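Assemblin (Human herpesvirus 3, PDB 1VZV) probably cleaves the assembly protein as a serine protease within the procapsid during herpesvirus capsid maturation, and is active as a dimer. Local coordinates at residues V134-N144 and V208-I218. Residues are numbered along the deposited sequence; the frame is centred on the assembly and turned at random.
Sequences VVGRRVGTVVN and VVAKRRREAGI
Arg212 reaches from helix 205-216 into the loop 134-144, where its guanidinium lies layered between two groups. The carbonyl oxygen Arg138 O sits over the centre of one face, 3.3 Å above the plane; Val208 CG1, one helical turn back, covers the opposite face at 3.9 Å. The side chain gets there through a bend at chi2 (-77°), beyond which chi3 is extended and the last torsion turns the guanidinium plane across the chain. Its NH2 donates to Gly136 O in a weak bond, with an N-H...O angle of 122°. Arg138 O, lying over the face, is not an acceptor for the guanidinium N-H groups; the hydroxyl of Thr141 donates to it instead (OG1 to Arg138 O, 2.9 Å) from 42° out of the carbonyl plane, a bond within the loop.

On the apolar side, Val142 points at the helix and divides its two methyls between neighbouring parts of it. CG2 lies 3.4 Å from Arg212 CB and meets Val209 CG1 at 3.6 Å, the two valines crossing at about a right angle, whereas CG1 lies 3.8 Å from Ile218 CD1 and also touches the backbone of Arg213. Val209 sends its other branch to the start of the loop, with CG2 3.7 Å from Val135 CG1. Past Ala216, whose CB faces Gly140 O, a Schellman motif with Gly217 at C-prime ends the helix and brings Ile218 back toward Val142.

Gly136 is close to Ser110 of the catalytic triad, and Gly-Arg-Arg at 136-138 is consistent with the oxyanion-hole loop of herpesvirus proteases, here packed against the last helix of the assemblin fold.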
ATOM      1  N   VAL A 134       1.776  -3.278  -8.826  1.00 25.00           N
ATOM      2  CA  VAL A 134       2.754  -3.938  -7.957  1.00 25.00           C
ATOM      3  C   VAL A 134       3.344  -5.114  -8.729  1.00 25.00           C
ATOM      4  O   VAL A 134       4.493  -5.067  -9.162  1.00 25.00           O
ATOM      5  CB  VAL A 134       2.133  -4.445  -6.665  1.00 25.00           C
ATOM      6  CG1 VAL A 134       3.112  -5.316  -5.887  1.00 25.00           C
ATOM      7  CG2 VAL A 134       1.758  -3.282  -5.831  1.00 25.00           C
ATOM      8  N   VAL A 135       2.572  -6.177  -8.910  1.00 25.00           N
ATOM      9  CA  VAL A 135       3.071  -7.306  -9.676  1.00 25.00           C
ATOM     10  C   VAL A 135       2.014  -7.712 -10.665  1.00 25.00           C
ATOM     11  O   VAL A 135       0.822  -7.577 -10.402  1.00 25.00           O
ATOM     12  CB  VAL A 135       3.452  -8.480  -8.806  1.00 25.00           C
ATOM     13  CG1 VAL A 135       4.147  -7.973  -7.545  1.00 25.00           C
ATOM     14  CG2 VAL A 135       2.250  -9.369  -8.527  1.00 25.00           C
ATOM     15  N   GLY A 136       2.455  -8.164 -11.827  1.00 25.00           N
ATOM     16  CA  GLY A 136       1.512  -8.554 -12.850  1.00 25.00           C
ATOM     17  C   GLY A 136       1.244 -10.040 -12.916  1.00 25.00           C
ATOM     18  O   GLY A 136       1.937 -10.861 -12.319  1.00 25.00           O
ATOM     19  N   ARG A 137       0.218 -10.376 -13.675  1.00 25.00           N
ATOM     20  CA  ARG A 137      -0.191 -11.754 -13.887  1.00 25.00           C
ATOM     21  C   ARG A 137       0.919 -12.553 -14.601  1.00 25.00           C
ATOM     22  O   ARG A 137       1.027 -13.772 -14.399  1.00 25.00           O
ATOM     23  CB  ARG A 137      -1.422 -11.762 -14.785  1.00 25.00           C
ATOM     24  CG  ARG A 137      -2.192 -10.438 -14.805  1.00 25.00           C
ATOM     25  CD  ARG A 137      -3.366 -10.489 -13.834  1.00 25.00           C
ATOM     26  NE  ARG A 137      -4.146 -11.698 -14.075  1.00 25.00           N
ATOM     27  CZ  ARG A 137      -4.639 -12.050 -15.264  1.00 25.00           C
ATOM     28  NH1 ARG A 137      -4.511 -11.248 -16.329  1.00 25.00           N
ATOM     29  NH2 ARG A 137      -5.307 -13.191 -15.370  1.00 25.00           N
ATOM     30  N   ARG A 138       1.713 -11.875 -15.450  1.00 25.00           N
ATOM     31  CA  ARG A 138       2.792 -12.509 -16.227  1.00 25.00           C
ATOM     32  C   ARG A 138       4.148 -12.665 -15.555  1.00 25.00           C
ATOM     33  O   ARG A 138       4.494 -11.908 -14.659  1.00 25.00           O
ATOM     34  CB  ARG A 138       2.896 -11.865 -17.604  1.00 25.00           C
ATOM     35  CG  ARG A 138       1.708 -12.288 -18.447  1.00 25.00           C
ATOM     36  CD  ARG A 138       1.466 -11.525 -19.752  1.00 25.00           C
ATOM     37  NE  ARG A 138       0.164 -11.945 -20.286  1.00 25.00           N
ATOM     38  CZ  ARG A 138      -0.502 -11.359 -21.270  1.00 25.00           C
ATOM     39  NH1 ARG A 138      -0.009 -10.301 -21.910  1.00 25.00           N
ATOM     40  NH2 ARG A 138      -1.676 -11.862 -21.616  1.00 25.00           N
ATOM     41  N   VAL A 139       4.950 -13.593 -16.061  1.00 25.00           N
ATOM     42  CA  VAL A 139       6.233 -13.924 -15.441  1.00 25.00           C
ATOM     43  C   VAL A 139       7.529 -13.091 -15.523  1.00 25.00           C
ATOM     44  O   VAL A 139       8.446 -13.334 -14.732  1.00 25.00           O
ATOM     45  CB  VAL A 139       6.581 -15.426 -15.687  1.00 25.00           C
ATOM     46  CG1 VAL A 139       5.386 -16.302 -15.332  1.00 25.00           C
ATOM     47  CG2 VAL A 139       7.018 -15.648 -17.129  1.00 25.00           C
ATOM     48  N   GLY A 140       7.674 -12.180 -16.475  1.00 25.00           N
ATOM     49  CA  GLY A 140       8.907 -11.397 -16.509  1.00 25.00           C
ATOM     50  C   GLY A 140       8.558  -9.916 -16.503  1.00 25.00           C
ATOM     51  O   GLY A 140       9.397  -9.068 -16.854  1.00 25.00           O
ATOM     52  N   THR A 141       7.324  -9.627 -16.055  1.00 25.00           N
ATOM     53  CA  THR A 141       6.744  -8.286 -16.042  1.00 25.00           C
ATOM     54  C   THR A 141       7.284  -7.260 -15.072  1.00 25.00           C
ATOM     55  O   THR A 141       6.589  -6.302 -14.761  1.00 25.00           O
ATOM     56  CB  THR A 141       5.187  -8.308 -15.910  1.00 25.00           C
ATOM     57  OG1 THR A 141       4.786  -9.016 -14.727  1.00 25.00           O
ATOM     58  CG2 THR A 141       4.531  -8.926 -17.119  1.00 25.00           C
ATOM     59  N   VAL A 142       8.485  -7.452 -14.541  1.00 25.00           N
ATOM     60  CA  VAL A 142       9.045  -6.434 -13.661  1.00 25.00           C
ATOM     61  C   VAL A 142       9.644  -5.370 -14.602  1.00 25.00           C
ATOM     62  O   VAL A 142      10.070  -5.692 -15.720  1.00 25.00           O
ATOM     63  CB  VAL A 142      10.071  -7.037 -12.710  1.00 25.00           C
ATOM     64  CG1 VAL A 142      11.276  -6.167 -12.607  1.00 25.00           C
ATOM     65  CG2 VAL A 142       9.449  -7.204 -11.354  1.00 25.00           C
ATOM     66  N   VAL A 143       9.609  -4.103 -14.216  1.00 25.00           N
ATOM     67  CA  VAL A 143      10.145  -3.084 -15.099  1.00 25.00           C
ATOM     68  C   VAL A 143      11.217  -2.199 -14.503  1.00 25.00           C
ATOM     69  O   VAL A 143      11.425  -2.191 -13.301  1.00 25.00           O
ATOM     70  CB  VAL A 143       9.039  -2.211 -15.703  1.00 25.00           C
ATOM     71  CG1 VAL A 143       8.259  -3.002 -16.686  1.00 25.00           C
ATOM     72  CG2 VAL A 143       8.155  -1.666 -14.639  1.00 25.00           C
ATOM     73  N   ASN A 144      11.938  -1.503 -15.375  1.00 25.00           N
ATOM     74  CA  ASN A 144      12.974  -0.588 -14.972  1.00 25.00           C
ATOM     75  C   ASN A 144      12.552   0.785 -15.474  1.00 25.00           C
ATOM     76  O   ASN A 144      11.932   0.907 -16.530  1.00 25.00           O
ATOM     77  CB  ASN A 144      14.319  -1.006 -15.559  1.00 25.00           C
ATOM     78  CG  ASN A 144      15.492  -0.263 -14.939  1.00 25.00           C
ATOM     79  OD1 ASN A 144      15.690  -0.285 -13.729  1.00 25.00           O
ATOM     80  ND2 ASN A 144      16.285   0.392 -15.774  1.00 25.00           N
ATOM     81  N   VAL A 208       8.575 -11.911  -4.910  1.00 25.00           N
ATOM     82  CA  VAL A 208       7.956 -12.128  -6.194  1.00 25.00           C
ATOM     83  C   VAL A 208       8.677 -11.182  -7.135  1.00 25.00           C
ATOM     84  O   VAL A 208       9.239 -11.613  -8.114  1.00 25.00           O
ATOM     85  CB  VAL A 208       6.493 -11.764  -6.139  1.00 25.00           C
ATOM     86  CG1 VAL A 208       5.917 -11.708  -7.532  1.00 25.00           C
ATOM     87  CG2 VAL A 208       5.766 -12.745  -5.262  1.00 25.00           C
ATOM     88  N   VAL A 209       8.702  -9.896  -6.802  1.00 25.00           N
ATOM     89  CA  VAL A 209       9.396  -8.911  -7.615  1.00 25.00           C
ATOM     90  C   VAL A 209      10.884  -9.229  -7.697  1.00 25.00           C
ATOM     91  O   VAL A 209      11.564  -8.821  -8.631  1.00 25.00           O
ATOM     92  CB  VAL A 209       9.205  -7.514  -7.071  1.00 25.00           C
ATOM     93  CG1 VAL A 209       9.949  -6.512  -7.886  1.00 25.00           C
ATOM     94  CG2 VAL A 209       7.761  -7.188  -7.100  1.00 25.00           C
ATOM     95  N   ALA A 210      11.409  -9.963  -6.732  1.00 25.00           N
ATOM     96  CA  ALA A 210      12.814 -10.321  -6.792  1.00 25.00           C
ATOM     97  C   ALA A 210      13.013 -11.246  -7.977  1.00 25.00           C
ATOM     98  O   ALA A 210      13.812 -10.958  -8.843  1.00 25.00           O
ATOM     99  CB  ALA A 210      13.244 -11.006  -5.526  1.00 25.00           C
ATOM    100  N   LYS A 211      12.233 -12.320  -8.055  1.00 25.00           N
ATOM    101  CA  LYS A 211      12.392 -13.269  -9.148  1.00 25.00           C
ATOM    102  C   LYS A 211      11.901 -12.839 -10.530  1.00 25.00           C
ATOM    103  O   LYS A 211      12.487 -13.275 -11.526  1.00 25.00           O
ATOM    104  CB  LYS A 211      11.900 -14.675  -8.776  1.00 25.00           C
ATOM    105  CG  LYS A 211      10.409 -14.836  -8.646  1.00 25.00           C
ATOM    106  CD  LYS A 211      10.032 -16.019  -7.749  1.00 25.00           C
ATOM    107  CE  LYS A 211      10.260 -15.681  -6.257  1.00 25.00           C
ATOM    108  NZ  LYS A 211      11.600 -15.027  -5.926  1.00 25.00           N
ATOM    109  N   ARG A 212      10.872 -11.986 -10.614  1.00 25.00           N
ATOM    110  CA  ARG A 212      10.381 -11.510 -11.915  1.00 25.00           C
ATOM    111  C   ARG A 212      11.506 -10.670 -12.513  1.00 25.00           C
ATOM    112  O   ARG A 212      11.712 -10.655 -13.731  1.00 25.00           O
ATOM    113  CB  ARG A 212       9.162 -10.615 -11.754  1.00 25.00           C
ATOM    114  CG  ARG A 212       7.959 -11.232 -11.060  1.00 25.00           C
ATOM    115  CD  ARG A 212       7.211 -12.154 -11.989  1.00 25.00           C
ATOM    116  NE  ARG A 212       5.871 -12.510 -11.517  1.00 25.00           N
ATOM    117  CZ  ARG A 212       4.851 -11.658 -11.381  1.00 25.00           C
ATOM    118  NH1 ARG A 212       4.986 -10.352 -11.627  1.00 25.00           N
ATOM    119  NH2 ARG A 212       3.685 -12.123 -10.961  1.00 25.00           N
ATOM    120  N   ARG A 213      12.238  -9.979 -11.633  1.00 25.00           N
ATOM    121  CA  ARG A 213      13.373  -9.128 -11.993  1.00 25.00           C
ATOM    122  C   ARG A 213      14.480  -9.989 -12.619  1.00 25.00           C
ATOM    123  O   ARG A 213      14.969  -9.691 -13.703  1.00 25.00           O
ATOM    124  CB  ARG A 213      13.901  -8.445 -10.736  1.00 25.00           C
ATOM    125  CG  ARG A 213      14.453  -7.035 -10.910  1.00 25.00           C
ATOM    126  CD  ARG A 213      15.197  -6.588  -9.638  1.00 25.00           C
ATOM    127  NE  ARG A 213      16.241  -7.556  -9.315  1.00 25.00           N
ATOM    128  CZ  ARG A 213      17.498  -7.477  -9.749  1.00 25.00           C
ATOM    129  NH1 ARG A 213      17.924  -6.409 -10.427  1.00 25.00           N
ATOM    130  NH2 ARG A 213      18.358  -8.436  -9.436  1.00 25.00           N
ATOM    131  N   ARG A 214      14.852 -11.069 -11.941  1.00 25.00           N
ATOM    132  CA  ARG A 214      15.866 -11.989 -12.425  1.00 25.00           C
ATOM    133  C   ARG A 214      15.439 -12.621 -13.746  1.00 25.00           C
ATOM    134  O   ARG A 214      16.257 -12.907 -14.606  1.00 25.00           O
ATOM    135  CB  ARG A 214      16.077 -13.083 -11.392  1.00 25.00           C
ATOM    136  CG  ARG A 214      17.363 -12.997 -10.636  1.00 25.00           C
ATOM    137  CD  ARG A 214      18.526 -13.480 -11.489  1.00 25.00           C
ATOM    138  NE  ARG A 214      19.270 -14.591 -10.873  1.00 25.00           N
ATOM    139  CZ  ARG A 214      20.063 -14.481  -9.801  1.00 25.00           C
ATOM    140  NH1 ARG A 214      20.249 -13.304  -9.197  1.00 25.00           N
ATOM    141  NH2 ARG A 214      20.683 -15.560  -9.335  1.00 25.00           N
ATOM    142  N   GLU A 215      14.152 -12.874 -13.903  1.00 25.00           N
ATOM    143  CA  GLU A 215      13.675 -13.471 -15.137  1.00 25.00           C
ATOM    144  C   GLU A 215      13.799 -12.487 -16.300  1.00 25.00           C
ATOM    145  O   GLU A 215      14.144 -12.880 -17.412  1.00 25.00           O
ATOM    146  CB  GLU A 215      12.214 -13.991 -15.009  1.00 25.00           C
ATOM    147  CG  GLU A 215      12.031 -15.496 -14.635  1.00 25.00           C
ATOM    148  CD  GLU A 215      12.776 -16.514 -15.577  1.00 25.00           C
ATOM    149  OE1 GLU A 215      13.420 -16.119 -16.578  1.00 25.00           O
ATOM    150  OE2 GLU A 215      12.726 -17.740 -15.308  1.00 25.00           O
ATOM    151  N   ALA A 216      13.551 -11.206 -16.054  1.00 25.00           N
ATOM    152  CA  ALA A 216      13.639 -10.231 -17.143  1.00 25.00           C
ATOM    153  C   ALA A 216      15.077  -9.971 -17.596  1.00 25.00           C
ATOM    154  O   ALA A 216      15.323  -9.417 -18.672  1.00 25.00           O
ATOM    155  CB  ALA A 216      12.959  -8.924 -16.750  1.00 25.00           C
ATOM    156  N   GLY A 217      16.041 -10.409 -16.808  1.00 25.00           N
ATOM    157  CA  GLY A 217      17.410 -10.159 -17.189  1.00 25.00           C
ATOM    158  C   GLY A 217      17.924  -8.931 -16.468  1.00 25.00           C
ATOM    159  O   GLY A 217      19.044  -8.491 -16.733  1.00 25.00           O
ATOM    160  N   ILE A 218      17.106  -8.337 -15.596  1.00 25.00           N
ATOM    161  CA  ILE A 218      17.547  -7.178 -14.839  1.00 25.00           C
ATOM    162  C   ILE A 218      18.398  -7.791 -13.747  1.00 25.00           C
ATOM    163  O   ILE A 218      17.918  -8.127 -12.677  1.00 25.00           O
ATOM    164  CB  ILE A 218      16.390  -6.412 -14.180  1.00 25.00           C
ATOM    165  CG1 ILE A 218      15.367  -5.939 -15.217  1.00 25.00           C
ATOM    166  CG2 ILE A 218      16.933  -5.223 -13.430  1.00 25.00           C
ATOM    167  CD1 ILE A 218      14.260  -5.028 -14.634  1.00 25.00           C
TER